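Long-range contacts in Crov588 (Cafeteriavirus, PDB 6NYR), which is of unknown function but folds as a circular leucine-rich-repeat protein built from FNIP repeats, a shape consistent with a role in binding other molecules: residues G479-Q484 / G501-Q506; L432-K437 / L454-C459; D34-G39 / S52-I57; D19-Y24 / E40-E45. One frame throughout, in Å; residues are numbered along the deposited sequence.

Contact 1: G479-Q484 / G501-Q506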
# COMPACT_ATOMS: atom_id res chain seq x y z
N GLY A 479 -16.64 15.73 11.79
CA GLY A 479 -17.13 14.40 11.55
C GLY A 479 -18.56 14.34 11.07
O GLY A 479 -19.20 15.35 10.78
N HIS A 480 -19.08 13.11 11.02
CA HIS A 480 -20.38 12.85 10.42
C HIS A 480 -21.47 13.75 11.00
O HIS A 480 -22.25 14.35 10.26
CB HIS A 480 -20.75 11.37 10.62
CG HIS A 480 -21.92 10.92 9.80
ND1 HIS A 480 -23.23 11.16 10.17
CD2 HIS A 480 -21.98 10.24 8.63
CE1 HIS A 480 -24.04 10.65 9.26
NE2 HIS A 480 -23.31 10.09 8.32
N ASN A 481 -21.53 13.84 12.32
CA ASN A 481 -22.68 14.44 12.97
C ASN A 481 -22.54 15.93 13.25
O ASN A 481 -23.51 16.55 13.71
CB ASN A 481 -22.99 13.72 14.29
CG ASN A 481 -23.56 12.34 14.08
OD1 ASN A 481 -23.72 11.89 12.94
ND2 ASN A 481 -23.87 11.65 15.17
N PHE A 482 -21.38 16.52 13.00
CA PHE A 482 -21.22 17.93 13.33
C PHE A 482 -22.16 18.78 12.48
O PHE A 482 -22.13 18.72 11.25
CB PHE A 482 -19.78 18.40 13.10
CG PHE A 482 -19.59 19.85 13.45
CD1 PHE A 482 -19.43 20.24 14.76
CD2 PHE A 482 -19.60 20.82 12.46
CE1 PHE A 482 -19.27 21.57 15.09
CE2 PHE A 482 -19.43 22.15 12.78
CZ PHE A 482 -19.27 22.52 14.09
N ASN A 483 -22.99 19.58 13.15
CA ASN A 483 -23.95 20.43 12.47
C ASN A 483 -24.27 21.64 13.35
O ASN A 483 -25.42 21.92 13.70
CB ASN A 483 -25.20 19.64 12.11
CG ASN A 483 -26.10 20.37 11.14
OD1 ASN A 483 -25.67 21.31 10.46
ND2 ASN A 483 -27.36 19.95 11.06
N GLN A 484 -23.24 22.39 13.72
CA GLN A 484 -23.39 23.62 14.50
C GLN A 484 -22.93 24.81 13.68
O GLN A 484 -22.06 24.68 12.80
CB GLN A 484 -22.61 23.55 15.82
CG GLN A 484 -22.98 22.39 16.73
CD GLN A 484 -24.45 22.38 17.14
OE1 GLN A 484 -25.02 23.42 17.46
NE2 GLN A 484 -25.06 21.20 17.12
N GLY A 501 -18.28 17.66 7.62
CA GLY A 501 -18.73 16.29 7.61
C GLY A 501 -20.09 16.09 6.97
O GLY A 501 -20.68 17.00 6.38
N HIS A 502 -20.58 14.86 7.10
CA HIS A 502 -21.81 14.46 6.41
C HIS A 502 -22.95 15.41 6.71
O HIS A 502 -23.63 15.90 5.79
CB HIS A 502 -22.20 13.03 6.83
CG HIS A 502 -23.43 12.53 6.15
ND1 HIS A 502 -24.70 12.79 6.62
CD2 HIS A 502 -23.59 11.79 5.02
CE1 HIS A 502 -25.59 12.24 5.81
NE2 HIS A 502 -24.95 11.62 4.84
N ASP A 503 -23.19 15.69 7.99
CA ASP A 503 -24.42 16.36 8.39
C ASP A 503 -24.35 17.88 8.31
O ASP A 503 -25.40 18.53 8.35
CB ASP A 503 -24.79 15.99 9.83
CG ASP A 503 -25.24 14.55 9.98
OD1 ASP A 503 -25.29 13.82 8.97
OD2 ASP A 503 -25.55 14.16 11.12
N PHE A 504 -23.16 18.47 8.21
CA PHE A 504 -23.07 19.92 8.30
C PHE A 504 -23.91 20.58 7.21
O PHE A 504 -23.71 20.31 6.02
CB PHE A 504 -21.64 20.41 8.18
CG PHE A 504 -21.52 21.91 8.31
CD1 PHE A 504 -21.39 22.50 9.55
CD2 PHE A 504 -21.60 22.73 7.19
CE1 PHE A 504 -21.30 23.87 9.68
CE2 PHE A 504 -21.52 24.10 7.31
CZ PHE A 504 -21.37 24.67 8.56
N ASN A 505 -24.82 21.46 7.63
CA ASN A 505 -25.68 22.16 6.68
C ASN A 505 -26.15 23.48 7.28
O ASN A 505 -27.36 23.73 7.38
CB ASN A 505 -26.87 21.28 6.30
CG ASN A 505 -27.64 21.84 5.11
OD1 ASN A 505 -27.13 22.66 4.35
ND2 ASN A 505 -28.88 21.39 4.95
N GLN A 506 -25.21 24.32 7.69
CA GLN A 506 -25.51 25.63 8.26
C GLN A 506 -25.01 26.72 7.32
O GLN A 506 -24.04 26.52 6.58
CB GLN A 506 -24.86 25.81 9.63
CG GLN A 506 -25.31 24.82 10.69
CD GLN A 506 -26.80 24.86 10.94
OE1 GLN A 506 -27.38 25.92 11.16
NE2 GLN A 506 -27.43 23.69 10.91
O HOH W 1 -25.90 15.99 13.22
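The imidazole of His-480 overlaps that of His-502 in an offset stack, centroids 4.2 Å apart and planes nearly parallel at 4°. The two loops occupy equivalent places, 22 residues apart, in successive turns of the leucine-rich-repeat solenoid, so like side chains run side by side. His-502 CB sits over the face of the His-480 ring, toward its rim, in a CH-pi contact, while His-480 stacks in turn on His-458 of the preceding coil. Each histidine is held by its successor: His-480 ND1 donates to Asn-481 OD1, and His-502 ND1 to Asp-503 OD1 at 2.6 Å, almost in the plane of the His-502 ring, which fixes the ring's rotation. Asp-503 N bonds His-480 O (2.8 Å), and a water donates to both Asn-481 O and Asp-503 OD2. Deeper in, Phe-482 and Phe-504 lie alongside, CE2 of the former 3.8 Å from CD1 of the latter. Beyond them Asn-483, its CG anti to the backbone N (chi1 -167°), carries its amide across to the next coil. There OD1 accepts from Asn-505 N and from Gln-506 NE2, each 3.0 Å away; the donors stand on opposite faces of the amide, and the bond from Gln-506 NE2 is nearly straight at 172°.

Contact 2: L432-K437 / L454-C459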
# COMPACT_ATOMS: atom_id res chain seq x y z
N LEU A 432 -4.01 15.89 17.32
CA LEU A 432 -5.05 15.41 18.22
C LEU A 432 -6.19 14.83 17.40
O LEU A 432 -6.71 15.50 16.50
CB LEU A 432 -5.56 16.54 19.12
CG LEU A 432 -6.70 16.14 20.06
CD1 LEU A 432 -6.30 14.91 20.87
CD2 LEU A 432 -7.08 17.29 20.98
N SER A 433 -6.57 13.60 17.71
CA SER A 433 -7.56 12.87 16.93
C SER A 433 -8.56 12.24 17.89
O SER A 433 -8.18 11.46 18.77
CB SER A 433 -6.89 11.81 16.06
OG SER A 433 -7.82 11.19 15.20
N PHE A 434 -9.84 12.58 17.72
CA PHE A 434 -10.91 12.01 18.51
C PHE A 434 -11.62 10.90 17.74
O PHE A 434 -11.80 11.00 16.52
CB PHE A 434 -11.94 13.08 18.91
CG PHE A 434 -11.45 14.04 19.95
CD1 PHE A 434 -11.37 13.66 21.27
CD2 PHE A 434 -11.09 15.33 19.60
CE1 PHE A 434 -10.92 14.54 22.23
CE2 PHE A 434 -10.65 16.22 20.55
CZ PHE A 434 -10.56 15.82 21.87
N GLY A 435 -12.02 9.86 18.46
CA GLY A 435 -12.67 8.71 17.86
C GLY A 435 -14.16 8.90 17.68
O GLY A 435 -14.71 10.00 17.77
N CYS A 436 -14.83 7.78 17.42
CA CYS A 436 -16.25 7.81 17.06
C CYS A 436 -17.08 8.57 18.08
O CYS A 436 -17.80 9.52 17.73
CB CYS A 436 -16.76 6.37 16.92
SG CYS A 436 -18.51 6.19 16.51
N LYS A 437 -16.98 8.19 19.35
CA LYS A 437 -17.98 8.58 20.34
C LYS A 437 -17.74 9.92 21.02
O LYS A 437 -18.63 10.40 21.73
CB LYS A 437 -18.09 7.50 21.43
CG LYS A 437 -18.71 6.18 21.04
CD LYS A 437 -20.20 6.39 20.76
CE LYS A 437 -20.96 5.08 20.79
NZ LYS A 437 -21.18 4.73 22.25
N LEU A 454 -6.30 18.82 13.99
CA LEU A 454 -7.42 18.42 14.84
C LEU A 454 -8.48 17.77 13.97
O LEU A 454 -8.90 18.34 12.96
CB LEU A 454 -8.00 19.62 15.59
CG LEU A 454 -9.26 19.39 16.43
CD1 LEU A 454 -9.01 18.38 17.53
CD2 LEU A 454 -9.75 20.71 17.00
N SER A 455 -8.92 16.58 14.37
CA SER A 455 -9.96 15.86 13.65
C SER A 455 -10.91 15.23 14.66
O SER A 455 -10.49 14.72 15.70
CB SER A 455 -9.37 14.78 12.74
OG SER A 455 -8.97 13.65 13.50
N PHE A 456 -12.20 15.27 14.33
CA PHE A 456 -13.25 14.72 15.18
C PHE A 456 -13.90 13.52 14.51
O PHE A 456 -13.89 13.38 13.28
CB PHE A 456 -14.32 15.78 15.49
CG PHE A 456 -13.83 16.89 16.37
CD1 PHE A 456 -13.24 18.02 15.83
CD2 PHE A 456 -13.99 16.83 17.75
CE1 PHE A 456 -12.79 19.05 16.65
CE2 PHE A 456 -13.56 17.85 18.56
CZ PHE A 456 -12.96 18.96 18.01
N GLY A 457 -14.49 12.66 15.33
CA GLY A 457 -15.14 11.45 14.86
C GLY A 457 -16.62 11.63 14.59
O GLY A 457 -17.13 12.75 14.49
N HIS A 458 -17.31 10.49 14.51
CA HIS A 458 -18.69 10.49 14.03
C HIS A 458 -19.59 11.37 14.89
O HIS A 458 -20.43 12.12 14.36
CB HIS A 458 -19.23 9.06 14.02
CG HIS A 458 -20.57 8.92 13.37
ND1 HIS A 458 -20.74 8.41 12.10
CD2 HIS A 458 -21.82 9.19 13.83
CE1 HIS A 458 -22.03 8.39 11.80
NE2 HIS A 458 -22.70 8.86 12.84
N CYS A 459 -19.42 11.33 16.21
CA CYS A 459 -20.45 11.84 17.11
C CYS A 459 -20.29 13.31 17.48
O CYS A 459 -21.28 13.93 17.88
CB CYS A 459 -20.49 11.02 18.41
SG CYS A 459 -21.05 9.32 18.25
O HOH W 2 -10.92 11.25 13.84
O HOH W 3 -16.05 12.16 17.67
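Leu-432 and Leu-454 lie side by side on two adjacent parallel strands, and backbone bonds set the register. Ser-455 N donates to Leu-432 O (3.3 Å), Phe-434 N to Ser-455 O (3.0 Å, almost straight at 176°), and, past the strand ends, Cys-459 N to Cys-436 O (2.9 Å). Where the chains leave the strands, one water donates to Phe-434 O and hydrogen-bonds Ser-455 OG. The apolar packing lies on the leucine side. Leu-454 CD1 meets Leu-432 CG at 4.1 Å and reaches the edge of the Phe-434 ring near CE2. Phe-434 and Phe-456 lie alongside, planes 16° apart but slid so that they barely overlap; CD2 of Phe-434 is 3.7 Å from CE2 of Phe-456. Two residues beyond the leucines, both rings project to the leucine side, their like first torsions (CG anti to the carbonyl carbon) keeping them abreast. At the turn, Cys-459 SG lies 3.3 Å from Cys-436 O and rests against Lys-437 CA, while Cys-436 SG touches His-458 CB. The pair belongs to the parallel strand ladder of the leucine-rich-repeat ring, with Ser-433 bonded through its backbone to Leu-410 and Leu-412 on one flank, and Leu-454 and Ser-455 packed against strand 475-477 on the other.

Contact 3: D34-G39 / S52-I57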
# COMPACT_ATOMS: atom_id res chain seq x y z
N ASP A 34 12.71 -0.97 -23.28
CA ASP A 34 13.46 -2.21 -23.13
C ASP A 34 12.58 -3.44 -23.12
O ASP A 34 13.03 -4.52 -23.53
CB ASP A 34 14.23 -2.20 -21.80
CG ASP A 34 15.56 -1.51 -21.89
OD1 ASP A 34 16.23 -1.64 -22.94
OD2 ASP A 34 15.95 -0.85 -20.90
N THR A 35 11.34 -3.31 -22.65
CA THR A 35 10.50 -4.46 -22.36
C THR A 35 9.13 -4.28 -22.99
O THR A 35 8.68 -3.16 -23.25
CB THR A 35 10.34 -4.65 -20.85
OG1 THR A 35 9.24 -3.86 -20.39
CG2 THR A 35 11.60 -4.21 -20.12
N ILE A 36 8.48 -5.41 -23.23
CA ILE A 36 7.07 -5.44 -23.61
C ILE A 36 6.34 -6.23 -22.53
O ILE A 36 6.79 -7.32 -22.14
CB ILE A 36 6.84 -6.07 -24.99
CG1 ILE A 36 7.44 -5.20 -26.09
CG2 ILE A 36 5.35 -6.29 -25.22
CD1 ILE A 36 7.43 -5.84 -27.46
N GLU A 37 5.22 -5.70 -22.06
CA GLU A 37 4.34 -6.40 -21.14
C GLU A 37 3.03 -6.72 -21.87
O GLU A 37 2.32 -5.80 -22.29
CB GLU A 37 4.06 -5.58 -19.88
CG GLU A 37 5.23 -5.50 -18.92
CD GLU A 37 4.88 -4.78 -17.63
OE1 GLU A 37 3.76 -4.23 -17.55
OE2 GLU A 37 5.71 -4.77 -16.70
N PHE A 38 2.75 -8.00 -22.03
CA PHE A 38 1.48 -8.45 -22.58
C PHE A 38 0.52 -8.81 -21.45
O PHE A 38 0.93 -9.04 -20.31
CB PHE A 38 1.69 -9.66 -23.50
CG PHE A 38 2.36 -9.32 -24.80
CD1 PHE A 38 1.65 -8.69 -25.81
CD2 PHE A 38 3.69 -9.64 -25.02
CE1 PHE A 38 2.26 -8.38 -27.02
CE2 PHE A 38 4.30 -9.34 -26.23
CZ PHE A 38 3.58 -8.71 -27.22
N GLY A 39 -0.76 -8.83 -21.78
CA GLY A 39 -1.79 -9.01 -20.78
C GLY A 39 -2.55 -10.32 -20.88
O GLY A 39 -2.04 -11.31 -21.41
N SER A 52 14.54 -5.62 -32.41
CA SER A 52 15.61 -6.12 -31.55
C SER A 52 15.99 -5.14 -30.45
O SER A 52 16.94 -5.42 -29.70
CB SER A 52 16.84 -6.45 -32.39
OG SER A 52 17.31 -5.30 -33.08
N ASN A 53 15.29 -4.02 -30.32
CA ASN A 53 15.54 -3.13 -29.19
C ASN A 53 14.94 -3.64 -27.89
O ASN A 53 15.44 -3.30 -26.81
CB ASN A 53 14.98 -1.73 -29.49
CG ASN A 53 13.49 -1.76 -29.79
OD1 ASN A 53 12.96 -2.76 -30.27
ND2 ASN A 53 12.81 -0.65 -29.51
N ILE A 54 13.90 -4.47 -27.94
CA ILE A 54 13.24 -4.96 -26.73
C ILE A 54 13.94 -6.24 -26.31
O ILE A 54 14.12 -7.16 -27.12
CB ILE A 54 11.73 -5.13 -26.94
CG1 ILE A 54 11.31 -6.41 -27.65
CG2 ILE A 54 11.15 -3.90 -27.67
CD1 ILE A 54 11.27 -7.64 -26.75
N LYS A 55 14.36 -6.29 -25.05
CA LYS A 55 15.13 -7.39 -24.51
C LYS A 55 14.37 -8.21 -23.48
O LYS A 55 14.87 -9.25 -23.05
CB LYS A 55 16.42 -6.83 -23.88
CG LYS A 55 17.20 -5.93 -24.84
CD LYS A 55 18.67 -5.82 -24.50
CE LYS A 55 18.87 -5.10 -23.17
NZ LYS A 55 18.31 -3.71 -23.22
N VAL A 56 13.17 -7.77 -23.10
CA VAL A 56 12.37 -8.41 -22.07
C VAL A 56 10.94 -8.52 -22.58
O VAL A 56 10.36 -7.52 -23.02
CB VAL A 56 12.41 -7.62 -20.75
CG1 VAL A 56 11.56 -8.31 -19.69
CG2 VAL A 56 13.85 -7.45 -20.28
N ILE A 57 10.37 -9.72 -22.51
CA ILE A 57 8.98 -9.96 -22.89
C ILE A 57 8.30 -10.61 -21.70
O ILE A 57 8.54 -11.79 -21.41
CB ILE A 57 8.86 -10.83 -24.15
CG1 ILE A 57 9.46 -10.09 -25.36
CG2 ILE A 57 7.40 -11.18 -24.42
CD1 ILE A 57 9.44 -10.87 -26.65
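Ile-36 CD1 packs against Ile-54 CG1 at 3.9 Å, the two side chains meeting at a slant on the buried side of a short parallel strand pair near the start of the solenoid. Ile-57 CG2 adds to this core, lying at the edge of the Phe-38 ring, 4.0 Å from CE2, while Ile-36 CG2 sits over one face of that ring. Phe-38 also stacks on Phe-42, so the isoleucines join a larger aromatic core. The other side is partly exposed. Here Thr-35 turns its methyl, not its hydroxyl, to the neighbouring strand: CG2 is anti to the carbonyl carbon and touches Val-56 CB at 3.6 Å. Farther out, Lys-55 bends at its last two torsions, chi3 -66° and chi4 -60°, and brings NZ alongside Asp-34 to form a salt bridge with OD1 (2.9 Å). Between the two sides run the backbone bonds. Ile-36 N donates to Val-56 O (2.8 Å), and Asp-34 O takes two donors, Lys-55 N at 2.7 Å and Val-56 N at 3.3 Å. Asp-34 thus joins the second segment through both its carbonyl and its carboxylate; the nearby ammonium group probably stabilises the ionised acid where the strands begin.

Contact 4: D19-Y24 / E40-E45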
# COMPACT_ATOMS: atom_id res chain seq x y z
N ASP A 19 -4.69 -7.93 -30.68
CA ASP A 19 -4.63 -7.56 -32.08
C ASP A 19 -3.29 -7.98 -32.68
O ASP A 19 -2.26 -7.92 -32.00
CB ASP A 19 -4.81 -6.04 -32.25
CG ASP A 19 -6.25 -5.61 -32.17
OD1 ASP A 19 -7.14 -6.40 -32.53
OD2 ASP A 19 -6.50 -4.46 -31.74
N PRO A 20 -3.28 -8.40 -33.95
CA PRO A 20 -2.00 -8.73 -34.59
C PRO A 20 -1.03 -7.56 -34.54
O PRO A 20 -1.43 -6.39 -34.55
CB PRO A 20 -2.40 -9.07 -36.03
CG PRO A 20 -3.84 -9.50 -35.93
CD PRO A 20 -4.44 -8.67 -34.83
N LEU A 21 0.26 -7.89 -34.49
CA LEU A 21 1.30 -6.89 -34.29
C LEU A 21 1.90 -6.36 -35.59
O LEU A 21 2.83 -5.55 -35.53
CB LEU A 21 2.42 -7.49 -33.43
CG LEU A 21 2.04 -8.01 -32.06
CD1 LEU A 21 3.25 -8.64 -31.38
CD2 LEU A 21 1.46 -6.90 -31.20
N ASP A 22 1.40 -6.79 -36.75
CA ASP A 22 2.06 -6.47 -38.01
C ASP A 22 2.29 -4.98 -38.18
O ASP A 22 3.27 -4.56 -38.81
CB ASP A 22 1.24 -7.01 -39.18
CG ASP A 22 1.20 -8.53 -39.22
OD1 ASP A 22 0.47 -9.13 -38.41
OD2 ASP A 22 1.91 -9.12 -40.07
N LYS A 23 1.41 -4.15 -37.62
CA LYS A 23 1.46 -2.71 -37.83
C LYS A 23 2.13 -1.96 -36.69
O LYS A 23 2.27 -0.73 -36.77
CB LYS A 23 0.05 -2.16 -38.04
CG LYS A 23 -0.04 -1.01 -39.02
CD LYS A 23 -1.38 -0.30 -38.90
CE LYS A 23 -1.47 0.89 -39.84
NZ LYS A 23 -2.64 1.75 -39.51
N TYR A 24 2.56 -2.66 -35.63
CA TYR A 24 3.14 -2.02 -34.46
C TYR A 24 4.66 -1.97 -34.49
O TYR A 24 5.27 -1.44 -33.55
CB TYR A 24 2.68 -2.73 -33.19
CG TYR A 24 1.23 -2.45 -32.83
CD1 TYR A 24 0.20 -3.10 -33.48
CD2 TYR A 24 0.91 -1.52 -31.85
CE1 TYR A 24 -1.12 -2.84 -33.17
CE2 TYR A 24 -0.41 -1.26 -31.52
CZ TYR A 24 -1.42 -1.92 -32.19
OH TYR A 24 -2.73 -1.66 -31.88
N GLU A 40 -3.79 -10.32 -20.37
CA GLU A 40 -4.56 -11.56 -20.31
C GLU A 40 -4.95 -12.03 -21.70
O GLU A 40 -4.75 -13.20 -22.05
CB GLU A 40 -5.81 -11.34 -19.46
CG GLU A 40 -6.50 -12.62 -19.01
CD GLU A 40 -7.75 -12.36 -18.18
OE1 GLU A 40 -8.30 -11.24 -18.25
OE2 GLU A 40 -8.18 -13.29 -17.45
N LYS A 41 -5.50 -11.14 -22.52
CA LYS A 41 -6.19 -11.55 -23.73
C LYS A 41 -5.29 -11.72 -24.94
O LYS A 41 -5.72 -12.33 -25.93
CB LYS A 41 -7.29 -10.53 -24.06
CG LYS A 41 -8.44 -10.51 -23.07
CD LYS A 41 -9.28 -11.78 -23.16
CE LYS A 41 -10.52 -11.71 -22.27
NZ LYS A 41 -11.39 -12.91 -22.44
N PHE A 42 -4.06 -11.21 -24.91
CA PHE A 42 -3.21 -11.27 -26.09
C PHE A 42 -2.90 -12.72 -26.46
O PHE A 42 -2.41 -13.49 -25.63
CB PHE A 42 -1.91 -10.49 -25.87
CG PHE A 42 -0.96 -10.58 -27.03
CD1 PHE A 42 -1.19 -9.87 -28.19
CD2 PHE A 42 0.17 -11.39 -26.95
CE1 PHE A 42 -0.32 -9.95 -29.26
CE2 PHE A 42 1.04 -11.47 -28.02
CZ PHE A 42 0.80 -10.75 -29.17
N ASN A 43 -3.18 -13.08 -27.71
CA ASN A 43 -2.92 -14.41 -28.23
C ASN A 43 -2.71 -14.31 -29.74
O ASN A 43 -3.54 -14.71 -30.55
CB ASN A 43 -4.05 -15.38 -27.88
CG ASN A 43 -3.69 -16.83 -28.13
OD1 ASN A 43 -2.51 -17.18 -28.18
ND2 ASN A 43 -4.70 -17.67 -28.28
N GLN A 44 -1.56 -13.76 -30.14
CA GLN A 44 -1.21 -13.58 -31.54
C GLN A 44 0.26 -13.94 -31.73
O GLN A 44 1.05 -13.91 -30.78
CB GLN A 44 -1.47 -12.15 -32.01
CG GLN A 44 -2.92 -11.68 -31.86
CD GLN A 44 -3.89 -12.43 -32.75
OE1 GLN A 44 -3.51 -12.95 -33.80
NE2 GLN A 44 -5.15 -12.49 -32.33
N GLU A 45 0.62 -14.28 -32.97
CA GLU A 45 2.01 -14.59 -33.29
C GLU A 45 2.92 -13.44 -32.87
O GLU A 45 2.54 -12.27 -32.91
CB GLU A 45 2.16 -14.84 -34.79
CG GLU A 45 1.32 -15.98 -35.35
CD GLU A 45 1.84 -17.34 -34.93
OE1 GLU A 45 3.06 -17.47 -34.70
OE2 GLU A 45 1.02 -18.28 -34.81
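Asp-19 and Pro-20 pass extended beside Gln-44; the nearest alpha carbons, Pro-20 CA and Gln-44 CA, are 5.8 Å apart. The first segment then folds into a type I beta turn from Leu-21 to Tyr-24, closed by Tyr-24 N on Leu-21 O, whereas Phe-42 to Glu-45 continues in a largely extended course. At this separation the segments meet mainly through side chains. Leu-21 points at the second segment and crosses Phe-42 at about a right angle: CD1 lies 3.9 Å from CZ of the ring, and CD2 is 4.0 Å from CE1. Phe-42 reaches this position with its CG anti to the backbone N (chi1 177°). Asp-19 O sits at the ring edge, in its plane, 3.9 Å from CE1, while Gln-44 N lies over the centre of one face. Leu-21 CD1 also touches Glu-45 O. On the outer side Gln-44, with CG anti to its carbonyl carbon (chi1 -59°), lays CG against the peptide between Asp-19 and Pro-20, 3.8 Å from Asp-19 C; the bend at chi2 then turns the amide. Its amide nitrogen bonds Asn-18 OD1, which also accepts from Asn-43 N. An asparagine side chain gripping the backbone and glutamine amide of the following coil recurs at Asn-461, Asn-483 and Asn-505 and is consistent with a repeated asparagine ladder of the FNIP-type leucine-rich-repeat solenoid; here Asn-18 plays that part among the early coils.

How the contacts relate
All four contacts join neighbouring coils of one ring-shaped solenoid, at two distant places on it. Contacts 1 and 2 are successive, with centres 13 Å apart, and touch directly: His-458 of contact 2 extends the histidine stack of contact 1, its CE1 3.2 Å from His-480 CG, and Asn-481 N probably bonds His-458 O (2.9 Å). Contacts 3 and 4 also lie 13 Å apart between centres; their segments alternate along the chain, and Phe-38 CZ meets Leu-21 CD1 at 4.2 Å. Across the ring, contacts 2 and 3 are about 50 Å apart between centres, on opposite sides of the chain's centre, yet both pair parallel strands of the repeat ladder.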